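Local coordinates for protein trichothecene 3-O-acetyltransferase (Gibberella zeae, PDB 2RKV) that transfers an acetyl group from acetyl-coenzyme A to the 3-hydroxyl of trichothecene mycotoxins such as deoxynivalenol and T-2, as a member of the BAHD acyltransferase superfamily, at residues Ser24-Val29 / Lys396-Arg401; Ser40-Gly45 / Lys173-Asp178; Val167-Ser172 / Trp386-Gly391. One frame throughout, in Å; residues are numbered along the deposited sequence.

Contact 1: residues Ser24-Val29 / Lys396-Arg401; sequences SLLYPV and KPETVR
Pro-397 supplies the bump of this contact, and Leu-25 and Tyr-27 between them make the hollow. The proline CG settles into the groove, 3.9 Å from Leu-25 CD2 and 3.6 Å from Tyr-27 OH. Its CA lies over one face of the tyrosine ring, 4.2 Å from the centroid, in a CH-pi contact. A chi1 of -61° holds Tyr-27 CG beside its own backbone N, and the ring runs alongside the proline until its OH meets the carbonyl O of Tyr-388. Next to the groove, the CD1 methyl of Leu-25 lies side by side with CG1 of Val-400, both pointing the same way. The backbone beneath is an antiparallel pairing: strand 399-401, from the C-terminal half of the chain, forms one edge of the five-stranded sheet of the N-terminal half, a crossover of a C-terminal strand into the N-terminal sheet as in other BAHD acyltransferases. Ser-24 and Arg-401 make a hydrogen-bonded pair, with 2.8 Å from Ser-24 N to Arg-401 O and 2.9 Å from Arg-401 N to Ser-24 O. The pattern then becomes irregular. Leu-26 N gives a nearly straight bond (175°) to Thr-399 O, whereas Leu-26 O takes Glu-398 N at 2.7 Å, and Thr-399 N stays buried without a partner. On the face opposite the proline, the CG2 methyl of Thr-399 fits against Leu-26, 3.8 Å from its CB. Beyond it the extended Glu-398 crosses Pro-28, with OE1 over one face of the Pro-28 ring, nearest its CD, while OE2 is claimed by Arg-102 and Tyr-106.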
loop_
_atom_site.group_PDB
_atom_site.type_symbol
_atom_site.label_atom_id
_atom_site.label_comp_id
_atom_site.label_asym_id
_atom_site.label_seq_id
_atom_site.Cartn_x
_atom_site.Cartn_y
_atom_site.Cartn_z
ATOM N N SER A 24 -6.933 -7.317 3.804
ATOM C CA SER A 24 -7.979 -8.233 4.241
ATOM C C SER A 24 -9.348 -7.585 4.174
ATOM O O SER A 24 -9.511 -6.414 4.542
ATOM C CB SER A 24 -7.722 -8.732 5.674
ATOM O OG SER A 24 -6.471 -9.400 5.764
ATOM N N LEU A 25 -10.322 -8.372 3.710
ATOM C CA LEU A 25 -11.717 -7.978 3.647
ATOM C C LEU A 25 -12.505 -8.916 4.564
ATOM O O LEU A 25 -12.399 -10.135 4.450
ATOM C CB LEU A 25 -12.231 -8.069 2.195
ATOM C CG LEU A 25 -11.791 -6.986 1.188
ATOM C CD1 LEU A 25 -10.289 -6.915 0.990
ATOM C CD2 LEU A 25 -12.495 -7.167 -0.170
ATOM N N LEU A 26 -13.260 -8.327 5.487
ATOM C CA LEU A 26 -14.085 -9.072 6.434
ATOM C C LEU A 26 -15.546 -9.021 6.010
ATOM O O LEU A 26 -16.080 -7.948 5.732
ATOM C CB LEU A 26 -13.932 -8.485 7.849
ATOM C CG LEU A 26 -14.876 -9.029 8.931
ATOM C CD1 LEU A 26 -14.484 -10.464 9.310
ATOM C CD2 LEU A 26 -14.861 -8.117 10.159
ATOM N N TYR A 27 -16.191 -10.189 5.981
ATOM C CA TYR A 27 -17.614 -10.299 5.696
ATOM C C TYR A 27 -18.272 -11.089 6.810
ATOM O O TYR A 27 -17.698 -12.090 7.264
ATOM C CB TYR A 27 -17.854 -11.089 4.417
ATOM C CG TYR A 27 -17.261 -10.493 3.169
ATOM C CD1 TYR A 27 -18.036 -9.702 2.326
ATOM C CD2 TYR A 27 -15.941 -10.752 2.812
ATOM C CE1 TYR A 27 -17.505 -9.167 1.166
ATOM C CE2 TYR A 27 -15.396 -10.216 1.650
ATOM C CZ TYR A 27 -16.188 -9.427 0.834
ATOM O OH TYR A 27 -15.673 -8.891 -0.329
ATOM N N PRO A 28 -19.485 -10.683 7.224
ATOM C CA PRO A 28 -20.226 -11.562 8.123
ATOM C C PRO A 28 -20.735 -12.784 7.357
ATOM O O PRO A 28 -21.025 -12.696 6.158
ATOM C CB PRO A 28 -21.405 -10.689 8.570
ATOM C CG PRO A 28 -21.627 -9.775 7.444
ATOM C CD PRO A 28 -20.251 -9.464 6.905
ATOM N N VAL A 29 -20.833 -13.911 8.062
ATOM C CA VAL A 29 -21.403 -15.136 7.504
ATOM C C VAL A 29 -22.430 -15.617 8.511
ATOM O O VAL A 29 -22.077 -15.988 9.636
ATOM C CB VAL A 29 -20.322 -16.213 7.262
ATOM C CG1 VAL A 29 -20.960 -17.541 6.855
ATOM C CG2 VAL A 29 -19.307 -15.746 6.199
ATOM N N LYS A 396 -21.466 -6.470 0.970
ATOM C CA LYS A 396 -20.159 -5.837 0.838
ATOM C C LYS A 396 -19.323 -6.063 2.101
ATOM O O LYS A 396 -19.881 -6.426 3.151
ATOM C CB LYS A 396 -20.309 -4.336 0.555
ATOM C CG LYS A 396 -21.177 -3.987 -0.652
ATOM C CD LYS A 396 -20.710 -4.642 -1.939
ATOM C CE LYS A 396 -21.477 -4.086 -3.145
ATOM N NZ LYS A 396 -21.228 -4.920 -4.350
ATOM N N PRO A 397 -17.991 -5.836 2.016
ATOM C CA PRO A 397 -17.141 -5.966 3.200
ATOM C C PRO A 397 -17.653 -5.133 4.368
ATOM O O PRO A 397 -18.118 -4.005 4.168
ATOM C CB PRO A 397 -15.801 -5.393 2.729
ATOM C CG PRO A 397 -15.770 -5.698 1.272
ATOM C CD PRO A 397 -17.199 -5.446 0.829
ATOM N N GLU A 398 -17.576 -5.706 5.566
ATOM C CA GLU A 398 -17.896 -4.997 6.798
ATOM C C GLU A 398 -16.747 -4.066 7.185
ATOM O O GLU A 398 -16.968 -2.984 7.753
ATOM C CB GLU A 398 -18.193 -6.011 7.908
ATOM C CG GLU A 398 -18.460 -5.403 9.260
ATOM C CD GLU A 398 -19.095 -6.395 10.221
ATOM O OE1 GLU A 398 -19.951 -7.194 9.786
ATOM O OE2 GLU A 398 -18.737 -6.366 11.414
ATOM N N THR A 399 -15.526 -4.502 6.872
ATOM C CA THR A 399 -14.335 -3.665 6.974
ATOM C C THR A 399 -13.266 -4.128 5.983
ATOM O O THR A 399 -13.320 -5.252 5.470
ATOM C CB THR A 399 -13.747 -3.600 8.418
ATOM O OG1 THR A 399 -12.824 -2.500 8.511
ATOM C CG2 THR A 399 -13.018 -4.907 8.800
ATOM N N VAL A 400 -12.303 -3.244 5.728
ATOM C CA VAL A 400 -11.183 -3.513 4.832
ATOM C C VAL A 400 -9.937 -3.022 5.554
ATOM O O VAL A 400 -9.756 -1.818 5.735
ATOM C CB VAL A 400 -11.332 -2.763 3.488
ATOM C CG1 VAL A 400 -10.148 -3.058 2.578
ATOM C CG2 VAL A 400 -12.664 -3.124 2.812
ATOM N N ARG A 401 -9.105 -3.955 5.998
ATOM C CA ARG A 401 -7.966 -3.639 6.864
ATOM C C ARG A 401 -6.682 -4.328 6.420
ATOM O O ARG A 401 -6.705 -5.469 5.939
ATOM C CB ARG A 401 -8.253 -4.057 8.318
ATOM C CG ARG A 401 -9.523 -3.483 8.946
ATOM C CD ARG A 401 -9.451 -1.959 9.116
ATOM N NE ARG A 401 -9.953 -1.556 10.430
ATOM C CZ ARG A 401 -10.663 -0.458 10.677
ATOM N NH1 ARG A 401 -11.021 0.368 9.696
ATOM N NH2 ARG A 401 -11.039 -0.194 11.926
#

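Contact 2: residues Ser40-Gly45 / Lys173-Asp178; sequences STFEQG and KACRND
Gly-45 and Cys-175 bring their two helices almost backbone to backbone, with the glycine CA only 3.7 Å from the cysteine CA. Gly-45 has no side chain, so the SG of Cys-175 can come up against its CA, at 3.8 Å. With chi1 at -73° the sulfur sits beside the cysteine's own backbone N, and from there it also approaches the Phe-42 ring. The nearest ring atom is CD2, 3.9 Å from SG, and the sulfur meets the ring obliquely, 45° off the normal, in a sulfur-aromatic contact. On the other flank of the glycine, the Ala-174 methyl presses on the helix backbone, its CB 3.4 Å from Gly-45 O. This is a close approach of helices 35-52 and 161-176 in the N-terminal half of the acyltransferase fold. Phe-42 carries the packing inward, where its ring reaches Leu-139 and Leu-141 on strand 137-144 and Val-84 on strand 83-88. The seam is looser toward Thr-41. There the CG2 methyl of the threonine stops 3.8 Å from Cys-175 O, and a water molecule bridges the two helices, donating to Thr-41 O at 2.7 Å and to Cys-175 O at the same distance. The water thus links two carbonyls, one from each helix, that could not bond to each other directly. Farther out the second helix ends in a Schellman motif, with Asn-177 taking positive phi. The exposed Arg-176 reaches forward there to Asp-178 in a salt bridge, its NE 2.8 Å from OD2 and the carboxylate oxygen close to the guanidinium plane, while its NH1 pairs with Asp-389.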
loop_
_atom_site.group_PDB
_atom_site.type_symbol
_atom_site.label_atom_id
_atom_site.label_comp_id
_atom_site.label_asym_id
_atom_site.label_seq_id
_atom_site.Cartn_x
_atom_site.Cartn_y
_atom_site.Cartn_z
ATOM N N SER A 40 -16.306 -22.846 -3.273
ATOM C CA SER A 40 -16.435 -23.264 -4.679
ATOM C C SER A 40 -16.643 -22.066 -5.626
ATOM O O SER A 40 -16.088 -22.035 -6.728
ATOM C CB SER A 40 -17.528 -24.321 -4.853
ATOM O OG SER A 40 -18.766 -23.837 -4.411
ATOM N N THR A 41 -17.421 -21.079 -5.193
ATOM C CA THR A 41 -17.603 -19.852 -5.979
ATOM C C THR A 41 -16.264 -19.154 -6.178
ATOM O O THR A 41 -15.928 -18.737 -7.289
ATOM C CB THR A 41 -18.606 -18.892 -5.317
ATOM O OG1 THR A 41 -19.914 -19.476 -5.396
ATOM C CG2 THR A 41 -18.600 -17.505 -6.015
ATOM N N PHE A 42 -15.493 -19.054 -5.104
ATOM C CA PHE A 42 -14.186 -18.406 -5.180
ATOM C C PHE A 42 -13.205 -19.171 -6.081
ATOM O O PHE A 42 -12.507 -18.571 -6.905
ATOM C CB PHE A 42 -13.624 -18.219 -3.773
ATOM C CG PHE A 42 -12.594 -17.141 -3.676
ATOM C CD1 PHE A 42 -11.243 -17.465 -3.548
ATOM C CD2 PHE A 42 -12.969 -15.802 -3.706
ATOM C CE1 PHE A 42 -10.274 -16.470 -3.459
ATOM C CE2 PHE A 42 -12.011 -14.798 -3.611
ATOM C CZ PHE A 42 -10.661 -15.137 -3.488
ATOM N N GLU A 43 -13.184 -20.497 -5.961
ATOM C CA GLU A 43 -12.283 -21.310 -6.778
ATOM C C GLU A 43 -12.652 -21.237 -8.256
ATOM O O GLU A 43 -11.772 -21.154 -9.120
ATOM C CB GLU A 43 -12.217 -22.751 -6.253
ATOM C CG GLU A 43 -11.516 -22.803 -4.892
ATOM C CD GLU A 43 -10.907 -24.149 -4.554
ATOM O OE1 GLU A 43 -11.666 -25.104 -4.292
ATOM O OE2 GLU A 43 -9.659 -24.237 -4.514
ATOM N N GLN A 44 -13.956 -21.237 -8.533
ATOM C CA GLN A 44 -14.441 -21.121 -9.903
ATOM C C GLN A 44 -14.088 -19.745 -10.485
ATOM O O GLN A 44 -13.733 -19.634 -11.666
ATOM C CB GLN A 44 -15.946 -21.416 -9.967
ATOM C CG GLN A 44 -16.263 -22.909 -9.867
ATOM C CD GLN A 44 -17.605 -23.221 -9.209
ATOM O OE1 GLN A 44 -18.455 -22.346 -9.028
ATOM N NE2 GLN A 44 -17.792 -24.482 -8.838
ATOM N N GLY A 45 -14.154 -18.705 -9.653
ATOM C CA GLY A 45 -13.748 -17.359 -10.064
ATOM C C GLY A 45 -12.273 -17.319 -10.436
ATOM O O GLY A 45 -11.892 -16.756 -11.472
ATOM N N LYS A 173 -15.456 -9.811 -10.447
ATOM C CA LYS A 173 -16.253 -10.038 -11.662
ATOM C C LYS A 173 -16.236 -11.513 -12.041
ATOM O O LYS A 173 -17.273 -12.110 -12.322
ATOM C CB LYS A 173 -15.711 -9.228 -12.839
ATOM C CG LYS A 173 -16.010 -7.736 -12.769
ATOM C CD LYS A 173 -15.855 -7.112 -14.156
ATOM C CE LYS A 173 -16.258 -5.640 -14.158
ATOM N NZ LYS A 173 -16.309 -5.112 -15.567
ATOM N N ALA A 174 -15.042 -12.094 -12.050
ATOM C CA ALA A 174 -14.880 -13.490 -12.464
ATOM C C ALA A 174 -15.659 -14.431 -11.542
ATOM O O ALA A 174 -16.285 -15.379 -12.012
ATOM C CB ALA A 174 -13.416 -13.863 -12.509
ATOM N N CYS A 175 -15.622 -14.170 -10.235
ATOM C CA CYS A 175 -16.410 -14.947 -9.263
ATOM C C CYS A 175 -17.913 -14.889 -9.558
ATOM O O CYS A 175 -18.635 -15.881 -9.399
ATOM C CB CYS A 175 -16.122 -14.461 -7.840
ATOM S SG CYS A 175 -14.506 -14.932 -7.230
ATOM N N ARG A 176 -18.377 -13.719 -9.990
ATOM C CA ARG A 176 -19.779 -13.524 -10.340
ATOM C C ARG A 176 -20.133 -14.044 -11.737
ATOM O O ARG A 176 -21.307 -14.114 -12.096
ATOM C CB ARG A 176 -20.134 -12.035 -10.252
ATOM C CG ARG A 176 -20.056 -11.445 -8.847
ATOM C CD ARG A 176 -20.466 -9.960 -8.829
ATOM N NE ARG A 176 -21.795 -9.767 -9.409
ATOM C CZ ARG A 176 -22.923 -9.613 -8.709
ATOM N NH1 ARG A 176 -22.898 -9.592 -7.382
ATOM N NH2 ARG A 176 -24.087 -9.469 -9.344
ATOM N N ASN A 177 -19.108 -14.369 -12.525
ATOM C CA ASN A 177 -19.254 -14.702 -13.947
ATOM C C ASN A 177 -19.746 -13.501 -14.779
ATOM O O ASN A 177 -20.442 -13.656 -15.784
ATOM C CB ASN A 177 -20.146 -15.940 -14.143
ATOM C CG ASN A 177 -19.849 -16.687 -15.435
ATOM O OD1 ASN A 177 -18.876 -16.405 -16.139
ATOM N ND2 ASN A 177 -20.701 -17.654 -15.753
ATOM N N ASP A 178 -19.365 -12.301 -14.340
ATOM C CA ASP A 178 -19.640 -11.070 -15.076
ATOM C C ASP A 178 -18.524 -10.818 -16.092
ATOM O O ASP A 178 -17.348 -10.993 -15.763
ATOM C CB ASP A 178 -19.758 -9.897 -14.102
ATOM C CG ASP A 178 -20.958 -10.019 -13.178
ATOM O OD1 ASP A 178 -21.964 -10.659 -13.571
ATOM O OD2 ASP A 178 -20.910 -9.461 -12.055
HETATM O O HOH W 1 -17.622 -18.428 -9.390
#

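Contact 3: residues Val167-Ser172 / Trp386-Gly391; sequences VIRLLS and WDYDFG
A chi1 of -171° swings the Ser-172 hydroxyl away from its own backbone N and out toward the loop, where OG accepts the Phe-390 N-H at 2.9 Å. Tyr-388 is turned with chi1 at -43°, which lays its ring across the helix surface. Arg-169 CA stands over one face of that ring, 4.0 Å from the centroid, and the arginine chain, bent at chi3, curls past the rim to bring NH2 within 2.7 Å of Tyr-388 OH in the conformer described, one of two. Guanidinium and ring planes are 60° apart. Phe-390 packs beside it: Ser-172 CB lies above one face of its ring, and the Ile-168 CG2 methyl abuts the rim in plane, 3.5 Å from CZ. The same methyl also touches Tyr-388 CD2 at 3.9 Å, meeting both aromatic residues. Asp-389, Phe-390 and Gly-391 open the DFGLG sequence, this enzyme's form of the DFGWG motif of BAHD acyltransferases. Asp-389 closes an Asx turn, its OD1 2.8 Å from Gly-391 N, and its OD2 pairs with Lys-396. The Arg-169 side chain lies about 12 Å from the bound coenzyme A, consistent with a structural role for the motif. Asp-165, one turn back on helix 161-176, binds both Arg-169 NH2 and Tyr-388 OH. With the hydroxyl accepting from the arginine, its own proton probably goes to that carboxylate, and this closed polar cluster likely fixes the direction of the hydroxyl, while Arg-169 CA over the face limits the turning of the ring.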
loop_
_atom_site.group_PDB
_atom_site.type_symbol
_atom_site.label_atom_id
_atom_site.label_comp_id
_atom_site.label_asym_id
_atom_site.label_seq_id
_atom_site.Cartn_x
_atom_site.Cartn_y
_atom_site.Cartn_z
ATOM N N VAL A 167 -6.688 -5.878 -10.151
ATOM C CA VAL A 167 -6.695 -7.349 -10.233
ATOM C C VAL A 167 -7.844 -7.932 -9.394
ATOM O O VAL A 167 -8.620 -8.789 -9.872
ATOM C CB VAL A 167 -5.315 -7.923 -9.806
ATOM C CG1 VAL A 167 -5.353 -9.453 -9.657
ATOM C CG2 VAL A 167 -4.244 -7.532 -10.847
ATOM N N ILE A 168 -7.966 -7.450 -8.158
ATOM C CA ILE A 168 -9.005 -7.928 -7.232
ATOM C C ILE A 168 -10.418 -7.627 -7.764
ATOM O O ILE A 168 -11.309 -8.477 -7.695
ATOM C CB ILE A 168 -8.800 -7.381 -5.798
ATOM C CG1 ILE A 168 -7.438 -7.836 -5.256
ATOM C CG2 ILE A 168 -9.940 -7.837 -4.872
ATOM C CD1 ILE A 168 -7.039 -7.195 -3.931
ATOM N N ARG A 169 -10.593 -6.427 -8.316
ATOM C CA ARG A 169 -11.853 -6.015 -8.927
ATOM C C ARG A 169 -12.286 -7.005 -10.013
ATOM O O ARG A 169 -13.451 -7.412 -10.067
ATOM C CB ARG A 169 -11.706 -4.604 -9.506
ATOM C CG ARG A 169 -12.913 -4.057 -10.252
ATOM C CD ARG A 169 -12.882 -2.527 -10.276
ATOM N NE ARG A 169 -11.686 -1.985 -10.925
ATOM C CZ ARG A 169 -10.690 -1.356 -10.296
ATOM N NH1 ARG A 169 -9.659 -0.891 -10.993
ATOM N NH2 ARG A 169 -10.715 -1.180 -8.980
ATOM N N LEU A 170 -11.348 -7.380 -10.882
ATOM C CA LEU A 170 -11.653 -8.336 -11.950
ATOM C C LEU A 170 -11.870 -9.736 -11.389
ATOM O O LEU A 170 -12.698 -10.501 -11.901
ATOM C CB LEU A 170 -10.559 -8.349 -13.017
ATOM C CG LEU A 170 -10.428 -7.074 -13.868
ATOM C CD1 LEU A 170 -9.552 -7.354 -15.083
ATOM C CD2 LEU A 170 -11.808 -6.559 -14.322
ATOM N N LEU A 171 -11.142 -10.081 -10.329
ATOM C CA LEU A 171 -11.404 -11.360 -9.677
ATOM C C LEU A 171 -12.856 -11.385 -9.175
ATOM O O LEU A 171 -13.546 -12.402 -9.322
ATOM C CB LEU A 171 -10.416 -11.633 -8.542
ATOM C CG LEU A 171 -10.727 -12.836 -7.637
ATOM C CD1 LEU A 171 -10.839 -14.144 -8.445
ATOM C CD2 LEU A 171 -9.675 -12.953 -6.533
ATOM N N SER A 172 -13.336 -10.271 -8.609
ATOM C CA SER A 172 -14.729 -10.229 -8.155
ATOM C C SER A 172 -15.702 -10.471 -9.316
ATOM O O SER A 172 -16.636 -11.267 -9.192
ATOM C CB SER A 172 -15.060 -8.921 -7.429
ATOM O OG SER A 172 -16.344 -9.016 -6.822
ATOM N N TRP A 386 -14.039 -1.698 -0.979
ATOM C CA TRP A 386 -15.319 -1.735 -0.258
ATOM C C TRP A 386 -16.524 -2.133 -1.131
ATOM O O TRP A 386 -17.610 -2.434 -0.604
ATOM C CB TRP A 386 -15.612 -0.383 0.395
ATOM C CG TRP A 386 -14.839 -0.082 1.632
ATOM C CD1 TRP A 386 -13.645 0.580 1.713
ATOM C CD2 TRP A 386 -15.227 -0.383 2.980
ATOM N NE1 TRP A 386 -13.257 0.693 3.031
ATOM C CE2 TRP A 386 -14.208 0.110 3.828
ATOM C CE3 TRP A 386 -16.333 -1.035 3.554
ATOM C CZ2 TRP A 386 -14.264 -0.012 5.222
ATOM C CZ3 TRP A 386 -16.393 -1.152 4.942
ATOM C CH2 TRP A 386 -15.362 -0.649 5.759
ATOM N N ASP A 387 -16.334 -2.142 -2.449
ATOM C CA ASP A 387 -17.450 -2.393 -3.357
ATOM C C ASP A 387 -17.573 -3.841 -3.837
ATOM O O ASP A 387 -18.553 -4.185 -4.506
ATOM C CB ASP A 387 -17.372 -1.463 -4.566
ATOM C CG ASP A 387 -18.718 -1.252 -5.220
ATOM O OD1 ASP A 387 -19.712 -1.038 -4.492
ATOM O OD2 ASP A 387 -18.774 -1.301 -6.464
ATOM N N TYR A 388 -16.601 -4.692 -3.496
ATOM C CA TYR A 388 -16.558 -6.052 -4.089
ATOM C C TYR A 388 -17.219 -7.109 -3.207
ATOM O O TYR A 388 -16.939 -7.180 -2.010
ATOM C CB TYR A 388 -15.124 -6.493 -4.450
ATOM C CG TYR A 388 -14.278 -5.409 -5.114
ATOM C CD1 TYR A 388 -14.855 -4.462 -5.967
ATOM C CD2 TYR A 388 -12.908 -5.338 -4.878
ATOM C CE1 TYR A 388 -14.081 -3.441 -6.545
ATOM C CE2 TYR A 388 -12.124 -4.339 -5.456
ATOM C CZ TYR A 388 -12.717 -3.402 -6.292
ATOM O OH TYR A 388 -11.950 -2.406 -6.857
ATOM N N ASP A 389 -18.072 -7.931 -3.820
ATOM C CA ASP A 389 -18.808 -8.978 -3.098
ATOM C C ASP A 389 -18.389 -10.384 -3.531
ATOM O O ASP A 389 -18.746 -11.366 -2.884
ATOM C CB ASP A 389 -20.315 -8.805 -3.283
ATOM C CG ASP A 389 -20.733 -8.850 -4.744
ATOM O OD1 ASP A 389 -20.761 -9.946 -5.323
ATOM O OD2 ASP A 389 -21.043 -7.781 -5.315
ATOM N N PHE A 390 -17.666 -10.475 -4.645
ATOM C CA PHE A 390 -17.174 -11.768 -5.157
ATOM C C PHE A 390 -18.256 -12.832 -5.400
ATOM O O PHE A 390 -17.960 -14.028 -5.389
ATOM C CB PHE A 390 -16.063 -12.335 -4.255
ATOM C CG PHE A 390 -14.889 -11.412 -4.100
ATOM C CD1 PHE A 390 -14.853 -10.495 -3.049
ATOM C CD2 PHE A 390 -13.841 -11.442 -5.016
ATOM C CE1 PHE A 390 -13.769 -9.613 -2.910
ATOM C CE2 PHE A 390 -12.755 -10.577 -4.893
ATOM C CZ PHE A 390 -12.721 -9.659 -3.833
ATOM N N GLY A 391 -19.500 -12.403 -5.616
ATOM C CA GLY A 391 -20.607 -13.348 -5.836
ATOM C C GLY A 391 -20.841 -14.290 -4.660
ATOM O O GLY A 391 -21.459 -15.357 -4.816
#

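All three contacts are largely buried and lie in the same half of the fold, but contact 2 sits farther out, its centre 25 Å from that of the chain against 18 Å for the others, and its Arg-176 end is exposed. Contact 1 is mainly backbone hydrogen bonding at a sheet edge, contact 2 is close helix packing with a water at its seam, and contact 3 mixes aromatic packing with side-chain bonds between a helix and a loop. Contacts 2 and 3 share helix 161-176 and are joined by a salt bridge. Contact 3 also meets contact 1, where Lys-396 NZ lies 2.8 Å from Asp-387 O, whereas contacts 1 and 2 do not touch.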